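Arginine decarboxylase, A207R protein (Paramecium bursaria Chlorella virus 1, PDB 2NVA) decarboxylates arginine to agmatine with the help of pyridoxal 5'-phosphate, as a two-chain enzyme related to eukaryotic ornithine decarboxylases. Local coordinates at residues V27-D32 / T58-V64; R40-A46 / I249-G254; F89-K94 / T111-E117; I173-V177 / A190-S194. All coordinates share one frame; numbering follows the deposited sequence.

Contact 1 of 4, residues V27-D32 / T58-V64; sequences VEDLID and TMCDKNV
Lys62 reaches from the end of helix 53-61 across to helix 24-37, and its side chain changes character along its length. CB lies 3.7 Å from Ile31 CD1 and CG rests against the same methyl. Bends at chi2 (-75°) and chi3 (-76°) then turn the chain along helix 24-37, and CE passes 3.7 Å from Glu28 O. NZ closes a salt bridge of 2.8 Å with Asp32 OD2, approaching on the syn side, 21° out of the carboxylate plane. Away from this bridge the contact is mainly apolar: Ile31 CD1 also meets Val64 CG2 at 3.7 Å and Met59 SD at 4.0 Å, while Val27 CG1 packs on Met59 CE at 3.8 Å. Glu28 lays its CG against Thr58 CG2, and a water bonded to Glu28 OE1 makes a weak second bond to Thr58 O. Just after Lys62 a Schellman motif ends the helix: Asn63 has positive phi, Asn63 N bonds Cys60 O and Val64 N returns to Met59 O. Phe257 of helix 255-258 touches both Ile31 and Met59. The two outer helices of the barrel are therefore joined by a largely buried apolar layer, with one ion pair across its more exposed margin.

Contact 2 of 4, residues R40-A46 / I249-G254; sequences RVTPHYA and IVAEPG. With PL2 ((4-{[(4-{[amino(imino)methyl]amino}butyl)amino]methyl}-5-hydroxy-6-methylpyridin-3-yl)methyl dihydrogen phosphate), chain I.
Val41 CG2 and Ile249 CG2 touch where their side chains meet at a slant, on neighbouring parallel strands of the TIM barrel, 41-46 and 248-251, which in barrel order are the first and the last, so their pairing closes the cylinder. The short segments run in the same sense, 32° apart. Val41 also sets CG1 against Ala251 CB (3.6 Å), while Pro43 CB meets Pro253 CG. Val250 points to the other face with Thr42, where the His44 ring approaches it obliquely, CD2 lying 3.9 Å from Val250 CB; His44 ND1 is bonded to Phe66 O on the next strand. Backbone bonds alternate between the strands: Thr42 N to Ile249 O, Ala251 N to Thr42 O, and His44 N to Ala251 O at 2.7 Å. The pairing persists beyond the second strand, since Ala46 N bonds Pro253 O at 2.9 Å. Tyr45, with CG anti to its own N (chi1 171°), turns a ring edge to Gly254 O, in plane. This C-terminal end of the barrel receives the cofactor-agmatine adduct: Glu252 OE1 lies 2.8 Å from the pyridine N1, and Gly254 N donates to phosphate OP1 at 2.9 Å, nearly straight at 167°.

Contact 3 of 4, residues F89-K94 / T111-E117; sequences FAHTMK and TFDSSFE
Lys94 NZ is the hub of the contact, forming a salt bridge of 2.8 Å to Glu117 OE1 and donating to Thr111 O at 2.7 Å, nearly along the C=O axis. A third bond of 2.7 Å, to His91 O in its carbonyl plane, leaves the buried charge gripped by three oxygens. Lys94 N also donates to Glu117 OE1 (2.8 Å), from the syn side, with the ammonium on the anti side, both somewhat out of the carboxylate plane, so main chain and side chain hold OE1 together. Thr92 OG1 donates to Asp113 OD2 at 2.9 Å, meeting it from above the carboxylate plane, and Met93 passes SD near Glu117 OE2 and sets CE 3.6 Å from Ser114 OG.

A second shell holds these groups. The bends of Lys94 at chi3 and chi4 bring NZ back toward the strand while CD lies over the centre of the Phe89 ring. Ser114 is the N-cap of helix 115-124, its OG accepting from Glu117 N, and Lys120 pairs with Glu117 OE2. Asp113 OD2 also accepts from Gly150 N, whereas Asp113 OD1 forms a salt bridge with Arg272 of the second subunit and His91 NE2 bonds Cys322 O of that subunit.

Strands 87-89 and 109-112 are neighbours in the TIM barrel, joined here by a weak Thr111 N to Phe89 O bond; the contact lies at the subunit interface. The loop after strand 87-89 packs on the end of strand 109-112 and the first turn of helix 115-124, with Phe89 on helix 96-105 and Phe112 bonded to strand 129-133.

Contact 4 of 4, residues I173-V177 / A190-S194; sequences ISFHV and AIKSS. With PL2 ((4-{[(4-{[amino(imino)methyl]amino}butyl)amino]methyl}-5-hydroxy-6-methylpyridin-3-yl)methyl dihydrogen phosphate), chain I.
Phe175 and Ala190 face each other where the extended backbone from Ile173 to His176 passes helix 184-204, their CA atoms 7.0 Å apart, while the CA atoms of Ile173 and Ser194 come to 6.1 Å. The phenyl ring carries the contact. With CG placed between its own N and carbonyl carbon (chi1 59°), Phe175 presents a face to the helix, and Ala190 CB stands over the ring centre as a CH-pi contact, 3.4 Å from the centroid and 11° off the normal. Ser194 OG comes instead to the ring edge, near its plane, 3.2 Å from Phe175 CD2. That hydroxyl is turned back on its helix: it donates to Ala190 O at 2.8 Å, and Ser194 N reaches the same oxygen from the opposite face of the carbonyl. Ile191 CG1 packs obliquely on Phe175 CZ at 3.7 Å, and Ile173 CG2 lies near Ser194 OG. Alternation along the extended chain sends His176 the other way, where NE2 donates to OP4 of the bound adduct (3.1 Å, 159°). The contact joins strand and helix of a beta-alpha-beta unit of the barrel: strands 129-133 and 210-212 flank strand 170-174, and helix 229-241 packs against the Ile191 side of helix 184-204.

From the N terminus, contact 1 opens first, on helix 24-37, and closes at the end of helix 53-61. Contact 2 opens between its two segments, on strand 41-46, so the two cross; they also touch, through Met59 and Val64 on Tyr45 and Pro43. Contact 2 closes only at strand 248-251, and the long loop it spans contains contacts 3 and 4 in series. Contact 3 ties the loop after strand 87-89 to strand 109-112 and the start of helix 115-124, skipping helix 96-105; contact 4 ties segment 173-177 to the next helix. Contacts 2 and 4 reach the cofactor adduct from separate strands, and Ala90 of contact 3 packs against Glu252 of contact 2.

Contact 1 of 4, residues V27-D32 / T58-V64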
# COMPACT_ATOMS: atom_id res chain seq x y z
N VAL A 27 0.90 23.48 12.28
CA VAL A 27 1.93 23.58 11.25
C VAL A 27 2.49 25.00 11.17
O VAL A 27 3.70 25.17 11.04
CB VAL A 27 1.39 23.11 9.89
CG1 VAL A 27 2.39 23.39 8.74
CG2 VAL A 27 1.07 21.62 9.97
N GLU A 28 1.62 26.01 11.28
CA GLU A 28 2.08 27.41 11.35
C GLU A 28 3.09 27.64 12.47
O GLU A 28 4.14 28.26 12.25
CB GLU A 28 0.90 28.38 11.50
CG GLU A 28 -0.01 28.39 10.26
CD GLU A 28 -1.24 29.27 10.44
OE1 GLU A 28 -1.71 29.81 9.41
OE2 GLU A 28 -1.73 29.41 11.59
N ASP A 29 2.77 27.14 13.67
CA ASP A 29 3.68 27.23 14.80
C ASP A 29 5.00 26.52 14.53
O ASP A 29 6.05 27.02 14.89
CB ASP A 29 3.03 26.68 16.08
CG ASP A 29 1.86 27.54 16.55
OD1 ASP A 29 1.08 27.05 17.39
OD2 ASP A 29 1.72 28.72 16.10
N LEU A 30 4.94 25.36 13.87
CA LEU A 30 6.14 24.62 13.54
C LEU A 30 6.98 25.29 12.46
O LEU A 30 8.20 25.16 12.47
CB LEU A 30 5.82 23.16 13.13
CG LEU A 30 5.46 22.23 14.30
CD1 LEU A 30 4.86 20.92 13.80
CD2 LEU A 30 6.70 21.94 15.17
N ILE A 31 6.32 25.98 11.53
CA ILE A 31 7.05 26.76 10.53
C ILE A 31 7.81 27.89 11.22
O ILE A 31 8.97 28.17 10.91
CB ILE A 31 6.12 27.30 9.43
CG1 ILE A 31 5.57 26.13 8.59
CG2 ILE A 31 6.87 28.33 8.54
CD1 ILE A 31 4.33 26.48 7.78
N ASP A 32 7.16 28.51 12.21
CA ASP A 32 7.83 29.55 13.00
C ASP A 32 9.02 28.99 13.77
O ASP A 32 10.04 29.67 13.90
CB ASP A 32 6.85 30.24 13.96
CG ASP A 32 5.82 31.09 13.23
OD1 ASP A 32 4.82 31.49 13.88
OD2 ASP A 32 5.99 31.36 12.02
N THR A 58 -1.46 26.30 3.61
CA THR A 58 -0.86 26.83 4.83
C THR A 58 0.64 27.06 4.66
O THR A 58 1.17 28.10 5.08
CB THR A 58 -1.11 25.88 6.02
OG1 THR A 58 -2.52 25.71 6.19
CG2 THR A 58 -0.51 26.45 7.30
N MET A 59 1.32 26.08 4.06
CA MET A 59 2.73 26.18 3.67
C MET A 59 2.94 27.40 2.76
O MET A 59 3.81 28.24 3.01
CB MET A 59 3.17 24.92 2.88
CG MET A 59 3.24 23.55 3.63
SD MET A 59 4.40 23.61 5.03
CE MET A 59 4.07 21.97 5.64
N CYS A 60 2.13 27.47 1.71
CA CYS A 60 2.24 28.52 0.69
C CYS A 60 2.20 29.91 1.34
O CYS A 60 3.06 30.75 1.07
CB CYS A 60 1.11 28.37 -0.32
SG CYS A 60 0.94 29.76 -1.47
N ASP A 61 1.19 30.13 2.18
CA ASP A 61 0.97 31.41 2.85
C ASP A 61 2.06 31.79 3.87
O ASP A 61 2.21 32.97 4.21
CB ASP A 61 -0.41 31.41 3.53
CG ASP A 61 -1.56 31.40 2.52
OD1 ASP A 61 -1.32 31.67 1.32
OD2 ASP A 61 -2.71 31.11 2.93
N LYS A 62 2.79 30.79 4.38
CA LYS A 62 3.85 31.00 5.35
C LYS A 62 5.20 31.10 4.66
O LYS A 62 6.25 31.08 5.32
CB LYS A 62 3.85 29.91 6.41
CG LYS A 62 2.64 29.93 7.37
CD LYS A 62 2.72 31.05 8.40
CE LYS A 62 3.71 30.74 9.51
NZ LYS A 62 3.82 31.94 10.41
N ASN A 63 5.16 31.22 3.34
CA ASN A 63 6.37 31.38 2.51
C ASN A 63 7.30 30.17 2.49
O ASN A 63 8.49 30.29 2.24
CB ASN A 63 7.12 32.67 2.89
CG ASN A 63 6.36 33.91 2.49
OD1 ASN A 63 5.83 34.00 1.37
ND2 ASN A 63 6.29 34.89 3.41
N VAL A 64 6.74 29.00 2.77
CA VAL A 64 7.48 27.74 2.66
C VAL A 64 7.48 27.33 1.18
O VAL A 64 6.49 27.57 0.49
CB VAL A 64 6.82 26.63 3.52
CG1 VAL A 64 7.54 25.28 3.36
CG2 VAL A 64 6.78 27.04 5.01
O HOH W 1 -0.76 30.11 6.86

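Contact 2 of 4, residues R40-A46 / I249-G254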
# COMPACT_ATOMS: atom_id res chain seq x y z
N ARG A 40 19.19 29.81 8.66
CA ARG A 40 19.78 29.93 7.33
C ARG A 40 19.14 29.02 6.28
O ARG A 40 19.49 29.09 5.10
CB ARG A 40 21.29 29.64 7.37
CG ARG A 40 22.13 30.75 8.03
CD ARG A 40 23.62 30.58 7.67
NE ARG A 40 23.91 30.64 6.23
CZ ARG A 40 25.08 30.32 5.68
NH1 ARG A 40 26.09 29.89 6.44
NH2 ARG A 40 25.26 30.42 4.37
N VAL A 41 18.21 28.17 6.71
CA VAL A 41 17.73 27.09 5.84
C VAL A 41 16.28 27.30 5.37
O VAL A 41 15.35 27.34 6.18
CB VAL A 41 17.84 25.70 6.54
CG1 VAL A 41 17.49 24.58 5.56
CG2 VAL A 41 19.24 25.50 7.10
N THR A 42 16.12 27.44 4.06
CA THR A 42 14.79 27.57 3.46
C THR A 42 14.19 26.19 3.26
O THR A 42 14.76 25.36 2.54
CB THR A 42 14.85 28.31 2.10
OG1 THR A 42 15.33 29.64 2.32
CG2 THR A 42 13.48 28.37 1.44
N PRO A 43 13.04 25.93 3.91
CA PRO A 43 12.41 24.61 3.78
C PRO A 43 11.65 24.49 2.46
O PRO A 43 10.88 25.38 2.10
CB PRO A 43 11.45 24.55 4.97
CG PRO A 43 11.09 25.98 5.25
CD PRO A 43 12.26 26.84 4.79
N HIS A 44 11.90 23.39 1.74
CA HIS A 44 11.09 23.00 0.61
C HIS A 44 10.30 21.78 1.04
O HIS A 44 10.81 20.67 1.00
CB HIS A 44 11.98 22.70 -0.61
CG HIS A 44 12.47 23.93 -1.30
ND1 HIS A 44 12.06 24.28 -2.58
CD2 HIS A 44 13.31 24.91 -0.90
CE1 HIS A 44 12.63 25.42 -2.92
NE2 HIS A 44 13.40 25.83 -1.92
N TYR A 45 9.05 22.00 1.44
CA TYR A 45 8.23 20.92 2.01
C TYR A 45 8.05 19.77 1.01
O TYR A 45 7.67 19.99 -0.14
CB TYR A 45 6.86 21.45 2.47
CG TYR A 45 5.91 20.34 2.87
CD1 TYR A 45 4.75 20.08 2.12
CD2 TYR A 45 6.19 19.52 3.96
CE1 TYR A 45 3.88 19.03 2.46
CE2 TYR A 45 5.33 18.48 4.33
CZ TYR A 45 4.18 18.24 3.58
OH TYR A 45 3.34 17.20 3.93
N ALA A 46 8.30 18.55 1.47
CA ALA A 46 8.16 17.34 0.65
C ALA A 46 6.69 16.95 0.57
O ALA A 46 6.15 16.30 1.47
CB ALA A 46 9.03 16.19 1.21
N ILE A 249 21.14 27.81 1.58
CA ILE A 249 20.92 26.47 2.13
C ILE A 249 19.44 26.19 2.09
O ILE A 249 18.63 27.02 2.50
CB ILE A 249 21.44 26.34 3.58
CG1 ILE A 249 22.77 27.10 3.80
CG2 ILE A 249 21.45 24.83 4.04
CD1 ILE A 249 24.03 26.32 3.41
N VAL A 250 19.07 25.02 1.59
CA VAL A 250 17.67 24.60 1.59
C VAL A 250 17.58 23.20 2.20
O VAL A 250 18.59 22.52 2.39
CB VAL A 250 17.05 24.58 0.15
CG1 VAL A 250 17.07 25.98 -0.48
CG2 VAL A 250 17.76 23.57 -0.74
N ALA A 251 16.35 22.78 2.52
CA ALA A 251 16.10 21.44 3.03
C ALA A 251 14.81 20.91 2.40
O ALA A 251 14.05 21.68 1.81
CB ALA A 251 15.96 21.46 4.54
N GLU A 252 14.59 19.60 2.53
CA GLU A 252 13.40 18.98 1.96
C GLU A 252 12.63 18.24 3.06
O GLU A 252 12.41 17.03 2.95
CB GLU A 252 13.81 18.01 0.85
CG GLU A 252 14.64 18.63 -0.28
CD GLU A 252 15.35 17.59 -1.15
OE1 GLU A 252 15.34 16.39 -0.80
OE2 GLU A 252 15.93 17.99 -2.19
N PRO A 253 12.21 18.96 4.11
CA PRO A 253 11.54 18.24 5.19
C PRO A 253 10.13 17.81 4.80
O PRO A 253 9.40 18.58 4.17
CB PRO A 253 11.47 19.27 6.32
CG PRO A 253 11.44 20.59 5.62
CD PRO A 253 12.30 20.41 4.38
N GLY A 254 9.75 16.59 5.18
CA GLY A 254 8.37 16.14 5.02
C GLY A 254 7.76 15.97 6.40
O GLY A 254 6.93 16.78 6.83
N1 PL2 I . 13.21 14.76 0.03
C2 PL2 I . 13.33 13.65 -0.71
C2A PL2 I . 14.03 13.70 -2.08
C3 PL2 I . 12.80 12.45 -0.21
O3 PL2 I . 12.95 11.33 -0.98
C4 PL2 I . 12.17 12.38 1.04
C4A PL2 I . 11.56 11.07 1.63
C5 PL2 I . 12.09 13.59 1.76
C6 PL2 I . 12.62 14.75 1.23
P PL2 I . 11.22 13.17 5.55
N PL2 I . 12.23 9.86 1.12
CA PL2 I . 11.28 8.75 0.94
CG PL2 I . 9.63 7.21 2.09
OP2 PL2 I . 11.73 12.01 6.54
OP3 PL2 I . 9.60 13.06 5.51
OP1 PL2 I . 11.68 14.52 5.99
OP4 PL2 I . 11.79 12.72 4.12
C5M PL2 I . 11.42 13.64 3.15
CB PL2 I . 10.54 8.43 2.26
CD PL2 I . 8.91 6.87 3.41
NE PL2 I . 7.99 5.75 3.11
CZ PL2 I . 6.98 5.32 3.88
NH2 PL2 I . 6.21 4.28 3.45
NH1 PL2 I . 6.73 5.89 5.06
O HOH W 2 20.59 30.35 2.96

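Contact 3 of 4, residues F89-K94 / T111-E117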
# COMPACT_ATOMS: atom_id res chain seq x y z
N PHE A 89 12.26 20.15 -8.26
CA PHE A 89 11.86 18.82 -8.71
C PHE A 89 12.90 17.86 -8.14
O PHE A 89 13.86 17.48 -8.83
CB PHE A 89 11.85 18.79 -10.25
CG PHE A 89 10.99 17.71 -10.86
CD1 PHE A 89 10.63 16.56 -10.14
CD2 PHE A 89 10.60 17.82 -12.19
CE1 PHE A 89 9.87 15.55 -10.74
CE2 PHE A 89 9.84 16.83 -12.80
CZ PHE A 89 9.47 15.69 -12.09
N ALA A 90 12.72 17.49 -6.87
CA ALA A 90 13.78 16.80 -6.12
C ALA A 90 13.68 15.27 -6.23
O ALA A 90 13.64 14.56 -5.22
CB ALA A 90 13.78 17.25 -4.65
N HIS A 91 13.66 14.77 -7.46
CA HIS A 91 13.63 13.33 -7.70
C HIS A 91 14.68 13.11 -8.79
O HIS A 91 14.59 13.71 -9.86
CB HIS A 91 12.21 12.84 -7.97
CG HIS A 91 12.09 11.36 -8.06
ND1 HIS A 91 13.09 10.55 -8.56
CD2 HIS A 91 11.08 10.52 -7.71
CE1 HIS A 91 12.70 9.29 -8.52
NE2 HIS A 91 11.48 9.25 -8.01
N THR A 92 15.64 12.25 -8.53
CA THR A 92 16.76 12.11 -9.47
C THR A 92 16.39 11.36 -10.74
O THR A 92 17.18 11.33 -11.69
CB THR A 92 18.01 11.42 -8.82
OG1 THR A 92 17.67 10.08 -8.44
CG2 THR A 92 18.48 12.21 -7.59
N MET A 93 15.20 10.76 -10.76
CA MET A 93 14.74 10.00 -11.94
C MET A 93 13.36 10.49 -12.38
O MET A 93 12.34 10.15 -11.77
CB MET A 93 14.71 8.49 -11.63
CG MET A 93 16.08 7.90 -11.38
SD MET A 93 17.00 7.77 -12.93
CE MET A 93 18.57 7.12 -12.35
N LYS A 94 13.35 11.30 -13.44
CA LYS A 94 12.16 12.02 -13.87
C LYS A 94 11.81 11.58 -15.28
O LYS A 94 12.70 11.49 -16.13
CB LYS A 94 12.45 13.53 -13.86
CG LYS A 94 12.79 14.12 -12.47
CD LYS A 94 13.52 15.48 -12.56
CE LYS A 94 14.99 15.34 -13.01
NZ LYS A 94 15.77 14.33 -12.20
N THR A 111 17.13 17.61 -9.35
CA THR A 111 18.27 16.81 -8.90
C THR A 111 18.62 15.73 -9.93
O THR A 111 17.81 15.40 -10.81
CB THR A 111 18.01 16.14 -7.52
OG1 THR A 111 16.81 15.37 -7.58
CG2 THR A 111 17.86 17.21 -6.42
N PHE A 112 19.84 15.21 -9.84
CA PHE A 112 20.27 14.06 -10.66
C PHE A 112 21.35 13.28 -9.92
O PHE A 112 21.98 13.79 -8.99
CB PHE A 112 20.81 14.51 -12.03
CG PHE A 112 22.15 15.18 -11.96
CD1 PHE A 112 23.31 14.51 -12.37
CD2 PHE A 112 22.27 16.49 -11.49
CE1 PHE A 112 24.56 15.13 -12.31
CE2 PHE A 112 23.52 17.11 -11.42
CZ PHE A 112 24.67 16.43 -11.84
N ASP A 113 21.54 12.03 -10.36
CA ASP A 113 22.62 11.19 -9.85
C ASP A 113 23.16 10.23 -10.92
O ASP A 113 23.88 9.28 -10.58
CB ASP A 113 22.19 10.43 -8.58
CG ASP A 113 21.00 9.46 -8.82
OD1 ASP A 113 20.76 9.03 -9.98
OD2 ASP A 113 20.32 9.14 -7.81
N SER A 114 22.82 10.48 -12.18
CA SER A 114 23.24 9.61 -13.29
C SER A 114 23.52 10.38 -14.57
O SER A 114 22.98 11.47 -14.80
CB SER A 114 22.17 8.55 -13.57
OG SER A 114 20.97 9.15 -14.05
N SER A 115 24.37 9.80 -15.42
CA SER A 115 24.69 10.42 -16.72
C SER A 115 23.46 10.39 -17.64
O SER A 115 23.23 11.34 -18.38
CB SER A 115 25.90 9.72 -17.36
OG SER A 115 25.61 8.37 -17.70
N PHE A 116 22.68 9.31 -17.58
CA PHE A 116 21.48 9.20 -18.42
C PHE A 116 20.42 10.25 -18.09
O PHE A 116 19.67 10.69 -18.98
CB PHE A 116 20.88 7.80 -18.34
CG PHE A 116 21.71 6.78 -19.06
CD1 PHE A 116 21.65 6.68 -20.45
CD2 PHE A 116 22.58 5.96 -18.35
CE1 PHE A 116 22.41 5.76 -21.12
CE2 PHE A 116 23.36 5.02 -19.02
CZ PHE A 116 23.28 4.93 -20.42
N GLU A 117 20.37 10.65 -16.83
CA GLU A 117 19.47 11.74 -16.43
C GLU A 117 19.93 13.08 -17.05
O GLU A 117 19.10 13.91 -17.45
CB GLU A 117 19.39 11.84 -14.92
CG GLU A 117 18.17 12.60 -14.42
CD GLU A 117 16.85 11.82 -14.57
OE1 GLU A 117 15.79 12.41 -14.29
OE2 GLU A 117 16.88 10.62 -14.97
O HOH W 3 16.52 14.01 -4.97

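Contact 4 of 4, residues I173-V177 / A190-S194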
# COMPACT_ATOMS: atom_id res chain seq x y z
N ILE A 173 24.59 20.90 -4.45
CA ILE A 173 24.74 19.51 -4.01
C ILE A 173 23.65 19.23 -2.99
O ILE A 173 23.37 20.07 -2.13
CB ILE A 173 26.15 19.25 -3.35
CG1 ILE A 173 27.30 19.68 -4.27
CG2 ILE A 173 26.30 17.79 -2.89
CD1 ILE A 173 27.43 18.91 -5.59
N SER A 174 23.05 18.06 -3.10
CA SER A 174 22.06 17.60 -2.12
C SER A 174 22.41 16.21 -1.59
O SER A 174 23.23 15.50 -2.17
CB SER A 174 20.66 17.59 -2.72
OG SER A 174 20.52 16.52 -3.63
N PHE A 175 21.75 15.83 -0.51
CA PHE A 175 21.83 14.47 0.01
C PHE A 175 20.54 14.23 0.77
O PHE A 175 19.84 15.19 1.13
CB PHE A 175 23.04 14.30 0.93
CG PHE A 175 23.05 15.23 2.14
CD1 PHE A 175 22.35 14.90 3.30
CD2 PHE A 175 23.77 16.43 2.11
CE1 PHE A 175 22.35 15.76 4.42
CE2 PHE A 175 23.79 17.29 3.23
CZ PHE A 175 23.07 16.94 4.38
N HIS A 176 20.23 12.97 1.00
CA HIS A 176 19.20 12.62 1.97
C HIS A 176 19.76 11.47 2.78
O HIS A 176 20.07 10.41 2.23
CB HIS A 176 17.90 12.22 1.27
CG HIS A 176 16.70 12.29 2.17
ND1 HIS A 176 16.73 11.83 3.48
CD2 HIS A 176 15.45 12.76 1.97
CE1 HIS A 176 15.55 12.01 4.03
NE2 HIS A 176 14.75 12.57 3.14
N VAL A 177 19.93 11.69 4.08
CA VAL A 177 20.53 10.66 4.94
C VAL A 177 19.61 9.46 5.14
O VAL A 177 20.06 8.38 5.54
CB VAL A 177 20.96 11.22 6.32
CG1 VAL A 177 21.94 12.36 6.13
CG2 VAL A 177 19.74 11.66 7.14
N ALA A 190 27.52 14.26 6.19
CA ALA A 190 26.90 14.51 4.89
C ALA A 190 27.22 15.92 4.39
O ALA A 190 27.47 16.12 3.19
CB ALA A 190 25.40 14.31 4.95
N ILE A 191 27.19 16.89 5.29
CA ILE A 191 27.46 18.29 4.93
C ILE A 191 28.95 18.47 4.59
O ILE A 191 29.30 19.22 3.66
CB ILE A 191 26.97 19.27 6.04
CG1 ILE A 191 25.43 19.24 6.11
CG2 ILE A 191 27.48 20.71 5.81
CD1 ILE A 191 24.83 19.68 7.46
N LYS A 192 29.82 17.77 5.32
CA LYS A 192 31.25 17.76 5.01
C LYS A 192 31.50 17.17 3.62
O LYS A 192 32.25 17.74 2.82
CB LYS A 192 32.03 16.98 6.08
CG LYS A 192 33.54 16.97 5.84
CD LYS A 192 34.28 16.14 6.91
CE LYS A 192 35.80 16.28 6.69
NZ LYS A 192 36.55 15.60 7.81
N SER A 193 30.88 16.02 3.32
CA SER A 193 31.02 15.39 2.01
C SER A 193 30.48 16.29 0.90
O SER A 193 30.99 16.28 -0.22
CB SER A 193 30.30 14.04 1.98
OG SER A 193 30.90 13.12 2.88
N SER A 194 29.43 17.03 1.22
CA SER A 194 28.81 17.94 0.26
C SER A 194 29.75 19.10 -0.09
O SER A 194 29.80 19.53 -1.24
CB SER A 194 27.49 18.48 0.82
OG SER A 194 26.53 17.44 0.94
N1 PL2 I . 13.21 14.76 0.03
C2 PL2 I . 13.33 13.65 -0.71
C2A PL2 I . 14.03 13.70 -2.08
C3 PL2 I . 12.80 12.45 -0.21
O3 PL2 I . 12.95 11.33 -0.98
C4 PL2 I . 12.17 12.38 1.04
C4A PL2 I . 11.56 11.07 1.63
C5 PL2 I . 12.09 13.59 1.76
C6 PL2 I . 12.62 14.75 1.23
P PL2 I . 11.22 13.17 5.55
N PL2 I . 12.23 9.86 1.12
CA PL2 I . 11.28 8.75 0.94
CG PL2 I . 9.63 7.21 2.09
OP2 PL2 I . 11.73 12.01 6.54
OP3 PL2 I . 9.60 13.06 5.51
OP1 PL2 I . 11.68 14.52 5.99
OP4 PL2 I . 11.79 12.72 4.12
C5M PL2 I . 11.42 13.64 3.15
CB PL2 I . 10.54 8.43 2.26
CD PL2 I . 8.91 6.87 3.41
NE PL2 I . 7.99 5.75 3.11
CZ PL2 I . 6.98 5.32 3.88
NH2 PL2 I . 6.21 4.28 3.45
NH1 PL2 I . 6.73 5.89 5.06